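Local structure of Mll5499 protein (Mesorhizobium loti, 3BDE) at residues T24-L29 with I68-G73; R40-A45 with F72-E77; R53-F58 with M76-Q81. The protein is of unknown function but belongs to the Dabb (stress-responsive alpha/beta barrel) family and forms a homodimer of subunits with a ferredoxin-like fold. All blocks are in the same frame, centred on the assembly; numbering follows the deposited sequence. Where two conformers were deposited one is given.

Contact 1 of 3, residues T24-L29 with I68-G73; sequences TVVFTL and IDYHFG. With EDO (1,2-ethanediol), chain J.
A classic beta bulge opens the antiparallel pairing of strands 21-29 and 72-78 in the ferredoxin-like sheet: H71 and F72 both face F27. The amide of F27 donates to F72 O at 2.8 Å, and F72 N answers to F27 O at 2.9 Å. H71 N adds a weak third bond, 3.0 Å to the same F27 O, so one carbonyl holds both residues of the bulge. With CG between its backbone N and carbonyl carbon (chi1 64°), the F27 ring lies against its partner strand, where F72 CB sits over one face, 3.9 Å from the ring centroid. G73 pairs with V26, its CA 3.1 Å from V25 O in a CA-H...O contact, and glycine puts no CB near that oxygen. V26 sets CG1 over one face of the Y70 ring, the two side chains crossing at about a right angle; Y70 also packs on L109, while F27 meets W101 and F74 edge-to-face. A branched threonine suits the bulge: T28 OG1 bonds weakly with D69 O and H71 N, its methyl CG2 lies over the imidazole of H71, and one water joins H71 ND1 (2.9 Å) to L29 N (2.8 Å).

Contact 2 of 3, residues R40-A45 with F72-E77; sequences RFLVDA and FGFSME. With EDO (1,2-ethanediol), chain G.
The amide of A45 donates to the carbonyl O of F41, 2.9 Å from N to O, and this one turn of helix brings both residues onto the same phenylalanine of the strand, F74. A45 CB comes closest, 3.5 Å from F74 CZ; a side chain of a single methyl lets the ring tip approach the helix backbone. F41 CE1 reaches that same CZ at 3.9 Å, the two side chains crossing at a slant. L42, on the same side of the ring plane as F41 and across it from A45, spreads its two branches between two aromatics: CD2 lies 4.0 Å from F74 CE1, while CD1 sits above one face of the F72 ring, displaced toward its rim and 4.1 Å from F72 CE1. This is how helix 36-50 packs on the sheet of the ferredoxin-like fold. The helix connects strand 21-29 to strand 58-63, and it runs over strand 72-78, the strand inserted between those two, almost parallel to it (3° between the short axes, which come within 11.5 Å). Large apolar groups suit that spacing, and F72 and F74, two residues apart, present their rings on the same sheet face. F41 also packs on W101 and A45 on F96, both of helix 91-104, closing the core from that direction, whereas L42 and F72 meet L116 of the second subunit.

Contact 3 of 3, residues R53-F58 with M76-Q81; sequences RGVTHF and MEFADQ. With EDO (1,2-ethanediol), chain F; EDO (1,2-ethanediol), chain E.
This is a short antiparallel pairing with apolar packing at the C-terminal end of strand 72-78, made where the chain leaving helix 36-50 comes alongside it before entering strand 58-63. T56 and E77 form a hydrogen-bonded pair: T56 N donates to E77 O at 3.1 Å, and E77 N returns to T56 O at 2.9 Å. The carbonyl of E77 is gripped twice, because T56 OG1 also donates to E77 O, at 2.7 Å, from above the carbonyl plane. Threonine can do this with chi1 at 71°, which sets OG1 between its backbone N and carbonyl carbon, within reach of E77 O. H57 then takes left-handed backbone angles and turns the corner, its ring crossing the E77 carboxylate, whose main partner is R22 through a salt bridge. A water bridges the other end, donating to G54 O at 2.7 Å and accepting from A79 N at 2.8 Å; G54 has a phi of 95°, which glycine adopts readily. Apolar groups fill the inner side. V55 CG2 lies 3.9 Å from F78 CE1, and M76, present as selenomethionine, makes a Met-aromatic contact: its SE stands at the edge of the F58 ring, while its CE touches F58 CE2 at 3.5 Å. Around this, F58 packs on K46 and L49 of helix 36-50, F78 meets Y84 and Y87 of helix 81-88, whose first turn D80 caps at A83 N, and M76 and F78 bond through their backbones to strand 21-29.

All three contacts use strand 72-78, an inner strand of the four-stranded antiparallel sheet. Contact 1 pairs its beginning with strand 21-29, contact 2 lays helix 36-50 over its first half, and contact 3 joins its end to the segment leading into strand 58-63. Contacts 1 and 2 have centres about 10 Å apart and share F72 and G73; contacts 2 and 3 are about 14 Å apart and share M76 and E77. The centres of contacts 1 and 3 lie about 20 Å apart, on opposite sides of the chain's centre. The first segments come in the order 1, 2, 3 along the chain, all before strand 72-78. Contacts 1 and 2 are buried and reach the second subunit; contact 3 is partly buried.

Contact 1 of 3, residues T24-L29 with I68-G73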
loop_
_atom_site.group_PDB
_atom_site.type_symbol
_atom_site.label_atom_id
_atom_site.label_comp_id
_atom_site.label_asym_id
_atom_site.label_seq_id
_atom_site.Cartn_x
_atom_site.Cartn_y
_atom_site.Cartn_z
ATOM N N THR A 24 -3.682 1.374 -5.229
ATOM C CA THR A 24 -4.251 0.902 -3.968
ATOM C C THR A 24 -5.130 1.928 -3.314
ATOM O O THR A 24 -4.930 3.148 -3.488
ATOM C CB THR A 24 -3.175 0.469 -2.933
ATOM O OG1 THR A 24 -2.643 1.614 -2.248
ATOM C CG2 THR A 24 -2.035 -0.344 -3.583
ATOM N N VAL A 25 -6.106 1.433 -2.548
ATOM C CA VAL A 25 -6.973 2.302 -1.743
ATOM C C VAL A 25 -7.156 1.641 -0.377
ATOM O O VAL A 25 -7.445 0.456 -0.330
ATOM C CB VAL A 25 -8.329 2.600 -2.466
ATOM C CG1 VAL A 25 -9.136 1.298 -2.764
ATOM C CG2 VAL A 25 -9.157 3.591 -1.671
ATOM N N VAL A 26 -6.943 2.397 0.703
ATOM C CA VAL A 26 -7.140 1.923 2.077
ATOM C C VAL A 26 -8.415 2.633 2.544
ATOM O O VAL A 26 -8.576 3.827 2.285
ATOM C CB VAL A 26 -5.879 2.189 2.983
ATOM C CG1 VAL A 26 -5.718 3.655 3.338
ATOM C CG2 VAL A 26 -5.925 1.362 4.257
ATOM N N PHE A 27 -9.312 1.912 3.217
ATOM C CA PHE A 27 -10.600 2.509 3.578
ATOM C C PHE A 27 -11.322 1.886 4.749
ATOM O O PHE A 27 -10.982 0.789 5.208
ATOM C CB PHE A 27 -11.542 2.465 2.348
ATOM C CG PHE A 27 -11.899 1.063 1.887
ATOM C CD1 PHE A 27 -11.097 0.385 0.964
ATOM C CD2 PHE A 27 -13.067 0.430 2.339
ATOM C CE1 PHE A 27 -11.450 -0.922 0.545
ATOM C CE2 PHE A 27 -13.416 -0.856 1.921
ATOM C CZ PHE A 27 -12.608 -1.529 1.030
ATOM N N THR A 28 -12.327 2.627 5.201
ATOM C CA THR A 28 -13.232 2.231 6.269
ATOM C C THR A 28 -14.634 2.484 5.730
ATOM O O THR A 28 -14.888 3.510 5.069
ATOM C CB THR A 28 -12.987 3.034 7.548
ATOM O OG1 THR A 28 -11.720 2.647 8.077
ATOM C CG2 THR A 28 -14.051 2.738 8.591
ATOM N N LEU A 29 -15.520 1.539 5.981
ATOM C CA LEU A 29 -16.913 1.654 5.538
ATOM C C LEU A 29 -17.750 2.231 6.683
ATOM O O LEU A 29 -17.344 2.180 7.828
ATOM C CB LEU A 29 -17.436 0.280 5.144
ATOM C CG LEU A 29 -16.694 -0.442 4.024
ATOM C CD1 LEU A 29 -17.204 -1.914 3.939
ATOM C CD2 LEU A 29 -16.916 0.323 2.751
ATOM N N ILE A 68 -2.873 3.558 12.046
ATOM C CA ILE A 68 -3.764 4.214 11.059
ATOM C C ILE A 68 -5.181 3.605 11.213
ATOM O O ILE A 68 -5.311 2.392 11.419
ATOM C CB ILE A 68 -3.163 4.104 9.600
ATOM C CG1 ILE A 68 -3.552 5.318 8.744
ATOM C CG2 ILE A 68 -3.458 2.743 8.920
ATOM C CD1 ILE A 68 -3.084 5.244 7.279
ATOM N N ASP A 69 -6.227 4.438 11.120
ATOM C CA ASP A 69 -7.628 4.017 11.332
ATOM C C ASP A 69 -8.379 3.722 10.010
ATOM O O ASP A 69 -9.347 4.385 9.648
ATOM C CB ASP A 69 -8.368 5.065 12.205
ATOM C CG ASP A 69 -9.776 4.629 12.611
ATOM O OD1 ASP A 69 -10.043 3.419 12.796
ATOM O OD2 ASP A 69 -10.645 5.511 12.724
ATOM N N TYR A 70 -7.884 2.717 9.294
ATOM C CA TYR A 70 -8.499 2.184 8.068
ATOM C C TYR A 70 -8.589 0.688 8.288
ATOM O O TYR A 70 -7.648 0.115 8.831
ATOM C CB TYR A 70 -7.681 2.509 6.829
ATOM C CG TYR A 70 -7.634 3.998 6.591
ATOM C CD1 TYR A 70 -8.732 4.674 6.062
ATOM C CD2 TYR A 70 -6.507 4.733 6.919
ATOM C CE1 TYR A 70 -8.704 6.069 5.865
ATOM C CE2 TYR A 70 -6.456 6.125 6.712
ATOM C CZ TYR A 70 -7.559 6.782 6.183
ATOM O OH TYR A 70 -7.523 8.152 6.005
ATOM N N HIS A 71 -9.704 0.081 7.882
ATOM C CA HIS A 71 -9.943 -1.341 8.105
ATOM C C HIS A 71 -9.575 -2.250 6.950
ATOM O O HIS A 71 -9.224 -3.400 7.175
ATOM C CB HIS A 71 -11.409 -1.604 8.435
ATOM C CG HIS A 71 -11.903 -0.886 9.651
ATOM N ND1 HIS A 71 -13.246 -0.709 9.902
ATOM C CD2 HIS A 71 -11.243 -0.292 10.673
ATOM C CE1 HIS A 71 -13.394 -0.063 11.046
ATOM N NE2 HIS A 71 -12.195 0.208 11.530
ATOM N N PHE A 72 -9.648 -1.746 5.727
ATOM C CA PHE A 72 -9.482 -2.578 4.540
ATOM C C PHE A 72 -8.679 -1.904 3.479
ATOM O O PHE A 72 -8.493 -0.704 3.511
ATOM C CB PHE A 72 -10.869 -2.870 3.928
ATOM C CG PHE A 72 -11.808 -3.583 4.861
ATOM C CD1 PHE A 72 -11.596 -4.931 5.165
ATOM C CD2 PHE A 72 -12.931 -2.943 5.396
ATOM C CE1 PHE A 72 -12.431 -5.601 6.023
ATOM C CE2 PHE A 72 -13.777 -3.615 6.250
ATOM C CZ PHE A 72 -13.531 -4.945 6.565
ATOM N N GLY A 73 -8.247 -2.696 2.511
ATOM C CA GLY A 73 -7.603 -2.171 1.332
ATOM C C GLY A 73 -7.954 -2.947 0.075
ATOM O O GLY A 73 -8.312 -4.136 0.141
HETATM C C1 EDO J . -0.827 0.318 -0.206
HETATM O O1 EDO J . -1.953 1.022 0.329
HETATM C C2 EDO J . 0.270 0.178 0.829
HETATM O O2 EDO J . 1.084 1.346 0.906
HETATM O O HOH W 1 -14.952 -0.708 7.580
#

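Contact 2 of 3, residues R40-A45 with F72-E77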
loop_
_atom_site.group_PDB
_atom_site.type_symbol
_atom_site.label_atom_id
_atom_site.label_comp_id
_atom_site.label_asym_id
_atom_site.label_seq_id
_atom_site.Cartn_x
_atom_site.Cartn_y
_atom_site.Cartn_z
ATOM N N ARG A 40 -21.227 -7.761 1.830
ATOM C CA ARG A 40 -21.807 -7.481 0.517
ATOM C C ARG A 40 -21.026 -6.439 -0.282
ATOM O O ARG A 40 -20.836 -6.612 -1.499
ATOM C CB ARG A 40 -23.266 -7.081 0.734
ATOM C CG ARG A 40 -24.167 -6.988 -0.444
ATOM C CD ARG A 40 -25.570 -7.432 0.007
ATOM N NE ARG A 40 -25.971 -6.678 1.196
ATOM C CZ ARG A 40 -26.587 -7.142 2.295
ATOM N NH1 ARG A 40 -26.863 -8.438 2.488
ATOM N NH2 ARG A 40 -26.875 -6.276 3.271
ATOM N N PHE A 41 -20.543 -5.382 0.388
ATOM C CA PHE A 41 -19.715 -4.367 -0.291
ATOM C C PHE A 41 -18.430 -5.030 -0.839
ATOM O O PHE A 41 -18.083 -4.853 -2.004
ATOM C CB PHE A 41 -19.347 -3.207 0.657
ATOM C CG PHE A 41 -18.462 -2.176 0.030
ATOM C CD1 PHE A 41 -17.057 -2.321 0.063
ATOM C CD2 PHE A 41 -19.005 -1.073 -0.617
ATOM C CE1 PHE A 41 -16.228 -1.386 -0.544
ATOM C CE2 PHE A 41 -18.186 -0.123 -1.231
ATOM C CZ PHE A 41 -16.796 -0.270 -1.199
ATOM N N LEU A 42 -17.763 -5.813 0.008
ATOM C CA LEU A 42 -16.512 -6.483 -0.359
ATOM C C LEU A 42 -16.693 -7.542 -1.497
ATOM O O LEU A 42 -15.948 -7.556 -2.506
ATOM C CB LEU A 42 -15.895 -7.124 0.896
ATOM C CG LEU A 42 -15.478 -6.151 2.004
ATOM C CD1 LEU A 42 -15.080 -6.914 3.254
ATOM C CD2 LEU A 42 -14.346 -5.210 1.525
ATOM N N VAL A 43 -17.718 -8.376 -1.346
ATOM C CA VAL A 43 -18.061 -9.430 -2.318
ATOM C C VAL A 43 -18.420 -8.803 -3.667
ATOM O O VAL A 43 -17.850 -9.183 -4.681
ATOM C CB VAL A 43 -19.164 -10.373 -1.771
ATOM C CG1 VAL A 43 -19.600 -11.397 -2.800
ATOM C CG2 VAL A 43 -18.645 -11.078 -0.518
ATOM N N ASP A 44 -19.274 -7.778 -3.653
ATOM C CA ASP A 44 -19.689 -7.100 -4.899
ATOM C C ASP A 44 -18.564 -6.300 -5.561
ATOM O O ASP A 44 -18.443 -6.323 -6.787
ATOM C CB ASP A 44 -20.908 -6.216 -4.672
ATOM C CG ASP A 44 -22.144 -7.014 -4.195
ATOM O OD1 ASP A 44 -22.180 -8.254 -4.297
ATOM O OD2 ASP A 44 -23.078 -6.386 -3.670
ATOM N N ALA A 45 -17.749 -5.609 -4.763
ATOM C CA ALA A 45 -16.587 -4.857 -5.288
ATOM C C ALA A 45 -15.628 -5.782 -6.048
ATOM O O ALA A 45 -15.181 -5.472 -7.172
ATOM C CB ALA A 45 -15.839 -4.151 -4.143
ATOM N N PHE A 72 -9.648 -1.746 5.727
ATOM C CA PHE A 72 -9.482 -2.578 4.540
ATOM C C PHE A 72 -8.679 -1.904 3.479
ATOM O O PHE A 72 -8.493 -0.704 3.511
ATOM C CB PHE A 72 -10.869 -2.870 3.928
ATOM C CG PHE A 72 -11.808 -3.583 4.861
ATOM C CD1 PHE A 72 -11.596 -4.931 5.165
ATOM C CD2 PHE A 72 -12.931 -2.943 5.396
ATOM C CE1 PHE A 72 -12.431 -5.601 6.023
ATOM C CE2 PHE A 72 -13.777 -3.615 6.250
ATOM C CZ PHE A 72 -13.531 -4.945 6.565
ATOM N N GLY A 73 -8.247 -2.696 2.511
ATOM C CA GLY A 73 -7.603 -2.171 1.332
ATOM C C GLY A 73 -7.954 -2.947 0.075
ATOM O O GLY A 73 -8.312 -4.136 0.141
ATOM N N PHE A 74 -7.898 -2.261 -1.071
ATOM C CA PHE A 74 -7.939 -2.943 -2.368
ATOM C C PHE A 74 -6.624 -2.579 -3.047
ATOM O O PHE A 74 -6.156 -1.440 -2.917
ATOM C CB PHE A 74 -9.081 -2.499 -3.305
ATOM C CG PHE A 74 -10.467 -2.753 -2.809
ATOM C CD1 PHE A 74 -10.797 -3.796 -1.929
ATOM C CD2 PHE A 74 -11.505 -2.019 -3.376
ATOM C CE1 PHE A 74 -12.141 -4.025 -1.564
ATOM C CE2 PHE A 74 -12.835 -2.240 -3.043
ATOM C CZ PHE A 74 -13.160 -3.242 -2.139
ATOM N N SER A 75 -6.013 -3.563 -3.693
ATOM C CA SER A 75 -4.784 -3.419 -4.450
ATOM C C SER A 75 -4.978 -4.065 -5.805
ATOM O O SER A 75 -5.637 -5.088 -5.912
ATOM C CB SER A 75 -3.635 -4.094 -3.720
ATOM O OG SER A 75 -2.446 -3.959 -4.436
HETATM N N MSE A 76 -4.431 -3.444 -6.839
HETATM C CA MSE A 76 -4.454 -4.017 -8.203
HETATM C C MSE A 76 -3.315 -3.384 -8.994
HETATM O O MSE A 76 -2.818 -2.308 -8.647
HETATM C CB MSE A 76 -5.817 -3.767 -8.874
HETATM C CG MSE A 76 -6.087 -2.308 -9.219
HETATM SE SE MSE A 76 -7.965 -1.887 -9.296
HETATM C CE MSE A 76 -8.383 -1.789 -7.382
ATOM N N GLU A 77 -3.011 -3.983 -10.136
ATOM C CA GLU A 77 -1.937 -3.504 -11.008
ATOM C C GLU A 77 -2.431 -3.319 -12.438
ATOM O O GLU A 77 -3.279 -4.087 -12.921
ATOM C CB GLU A 77 -0.778 -4.475 -10.976
ATOM C CG GLU A 77 -0.126 -4.513 -9.565
ATOM C CD GLU A 77 1.061 -5.438 -9.467
ATOM O OE1 GLU A 77 1.509 -6.011 -10.472
ATOM O OE2 GLU A 77 1.557 -5.600 -8.351
HETATM C C1 EDO G . -28.350 -6.656 6.500
HETATM O O1 EDO G . -28.726 -7.808 5.731
HETATM C C2 EDO G . -28.964 -6.615 7.900
HETATM O O2 EDO G . -29.150 -7.930 8.447
#

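Contact 3 of 3, residues R53-F58 with M76-Q81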
loop_
_atom_site.group_PDB
_atom_site.type_symbol
_atom_site.label_atom_id
_atom_site.label_comp_id
_atom_site.label_asym_id
_atom_site.label_seq_id
_atom_site.Cartn_x
_atom_site.Cartn_y
_atom_site.Cartn_z
ATOM N N ARG A 53 -11.540 -4.993 -17.922
ATOM C CA ARG A 53 -10.328 -5.253 -18.748
ATOM C C ARG A 53 -9.179 -4.350 -18.296
ATOM O O ARG A 53 -9.376 -3.147 -18.049
ATOM C CB ARG A 53 -10.585 -5.036 -20.253
ATOM C CG ARG A 53 -9.394 -5.395 -21.204
ATOM C CD ARG A 53 -9.583 -4.879 -22.626
ATOM N NE ARG A 53 -10.654 -5.567 -23.345
ATOM N N GLY A 54 -7.988 -4.940 -18.201
ATOM C CA GLY A 54 -6.792 -4.239 -17.743
ATOM C C GLY A 54 -6.489 -4.388 -16.256
ATOM O O GLY A 54 -5.356 -4.147 -15.835
ATOM N N VAL A 55 -7.492 -4.752 -15.444
ATOM C CA VAL A 55 -7.290 -4.975 -14.002
ATOM C C VAL A 55 -6.550 -6.303 -13.836
ATOM O O VAL A 55 -7.010 -7.322 -14.341
ATOM C CB VAL A 55 -8.633 -5.022 -13.220
ATOM C CG1 VAL A 55 -8.464 -5.516 -11.742
ATOM C CG2 VAL A 55 -9.293 -3.659 -13.264
ATOM N N THR A 56 -5.407 -6.269 -13.155
ATOM C CA THR A 56 -4.648 -7.492 -12.858
ATOM C C THR A 56 -4.344 -7.566 -11.361
ATOM O O THR A 56 -4.187 -6.540 -10.693
ATOM C CB THR A 56 -3.335 -7.590 -13.661
ATOM O OG1 THR A 56 -2.393 -6.629 -13.189
ATOM C CG2 THR A 56 -3.576 -7.349 -15.135
ATOM N N HIS A 57 -4.282 -8.786 -10.844
ATOM C CA HIS A 57 -3.906 -9.064 -9.462
ATOM C C HIS A 57 -4.731 -8.244 -8.471
ATOM O O HIS A 57 -4.186 -7.656 -7.527
ATOM C CB HIS A 57 -2.417 -8.807 -9.247
ATOM C CG HIS A 57 -1.529 -9.538 -10.193
ATOM N ND1 HIS A 57 -1.487 -10.913 -10.258
ATOM C CD2 HIS A 57 -0.640 -9.087 -11.105
ATOM C CE1 HIS A 57 -0.611 -11.279 -11.177
ATOM N NE2 HIS A 57 -0.079 -10.189 -11.701
ATOM N N PHE A 58 -6.042 -8.196 -8.705
ATOM C CA PHE A 58 -6.959 -7.535 -7.785
ATOM C C PHE A 58 -6.968 -8.320 -6.457
ATOM O O PHE A 58 -7.252 -9.531 -6.455
ATOM C CB PHE A 58 -8.368 -7.461 -8.358
ATOM C CG PHE A 58 -9.335 -6.726 -7.468
ATOM C CD1 PHE A 58 -10.065 -7.417 -6.503
ATOM C CD2 PHE A 58 -9.494 -5.337 -7.579
ATOM C CE1 PHE A 58 -10.944 -6.737 -5.661
ATOM C CE2 PHE A 58 -10.370 -4.658 -6.734
ATOM C CZ PHE A 58 -11.099 -5.375 -5.779
HETATM N N MSE A 76 -4.431 -3.444 -6.839
HETATM C CA MSE A 76 -4.454 -4.017 -8.203
HETATM C C MSE A 76 -3.315 -3.384 -8.994
HETATM O O MSE A 76 -2.818 -2.308 -8.647
HETATM C CB MSE A 76 -5.817 -3.767 -8.874
HETATM C CG MSE A 76 -6.087 -2.308 -9.219
HETATM SE SE MSE A 76 -7.965 -1.887 -9.296
HETATM C CE MSE A 76 -8.383 -1.789 -7.382
ATOM N N GLU A 77 -3.011 -3.983 -10.136
ATOM C CA GLU A 77 -1.937 -3.504 -11.008
ATOM C C GLU A 77 -2.431 -3.319 -12.438
ATOM O O GLU A 77 -3.279 -4.087 -12.921
ATOM C CB GLU A 77 -0.778 -4.475 -10.976
ATOM C CG GLU A 77 -0.126 -4.513 -9.565
ATOM C CD GLU A 77 1.061 -5.438 -9.467
ATOM O OE1 GLU A 77 1.509 -6.011 -10.472
ATOM O OE2 GLU A 77 1.557 -5.600 -8.351
ATOM N N PHE A 78 -1.893 -2.283 -13.067
ATOM C CA PHE A 78 -2.178 -1.922 -14.463
ATOM C C PHE A 78 -0.851 -1.922 -15.209
ATOM O O PHE A 78 0.199 -1.580 -14.640
ATOM C CB PHE A 78 -2.851 -0.537 -14.557
ATOM C CG PHE A 78 -4.167 -0.483 -13.874
ATOM C CD1 PHE A 78 -5.285 -1.045 -14.477
ATOM C CD2 PHE A 78 -4.293 0.091 -12.605
ATOM C CE1 PHE A 78 -6.495 -1.026 -13.878
ATOM C CE2 PHE A 78 -5.510 0.088 -11.975
ATOM C CZ PHE A 78 -6.616 -0.467 -12.613
ATOM N N ALA A 79 -0.892 -2.356 -16.476
ATOM C CA ALA A 79 0.288 -2.384 -17.332
ATOM C C ALA A 79 0.903 -0.989 -17.506
ATOM O O ALA A 79 2.126 -0.857 -17.560
ATOM C CB ALA A 79 -0.047 -2.972 -18.711
ATOM N N ASP A 80 0.053 0.040 -17.575
ATOM C CA ASP A 80 0.497 1.427 -17.770
ATOM C C ASP A 80 -0.583 2.431 -17.393
ATOM O O ASP A 80 -1.678 2.032 -17.024
ATOM C CB ASP A 80 0.982 1.646 -19.217
ATOM C CG ASP A 80 -0.046 1.278 -20.263
ATOM O OD1 ASP A 80 -1.226 1.107 -19.952
ATOM O OD2 ASP A 80 0.331 1.188 -21.445
ATOM N N GLN A 81 -0.270 3.725 -17.463
ATOM C CA GLN A 81 -1.265 4.742 -17.115
ATOM C C GLN A 81 -2.511 4.666 -18.009
ATOM O O GLN A 81 -3.607 4.911 -17.519
ATOM C CB GLN A 81 -0.637 6.154 -17.154
ATOM C CG GLN A 81 -1.594 7.288 -16.807
ATOM C CD GLN A 81 -2.130 7.213 -15.397
ATOM O OE1 GLN A 81 -1.363 7.303 -14.439
ATOM N NE2 GLN A 81 -3.454 7.100 -15.257
HETATM C C1 EDO F . -3.900 -11.424 -13.168
HETATM O O1 EDO F . -5.142 -10.761 -12.965
HETATM C C2 EDO F . -4.116 -12.857 -12.732
HETATM O O2 EDO F . -4.056 -13.105 -11.310
HETATM C C1 EDO E . -7.304 7.917 -13.811
HETATM O O1 EDO E . -6.765 8.572 -14.960
HETATM C C2 EDO E . -6.181 7.233 -13.054
HETATM O O2 EDO E . -5.146 8.196 -12.758
HETATM O O HOH W 2 -3.186 -3.663 -17.362
#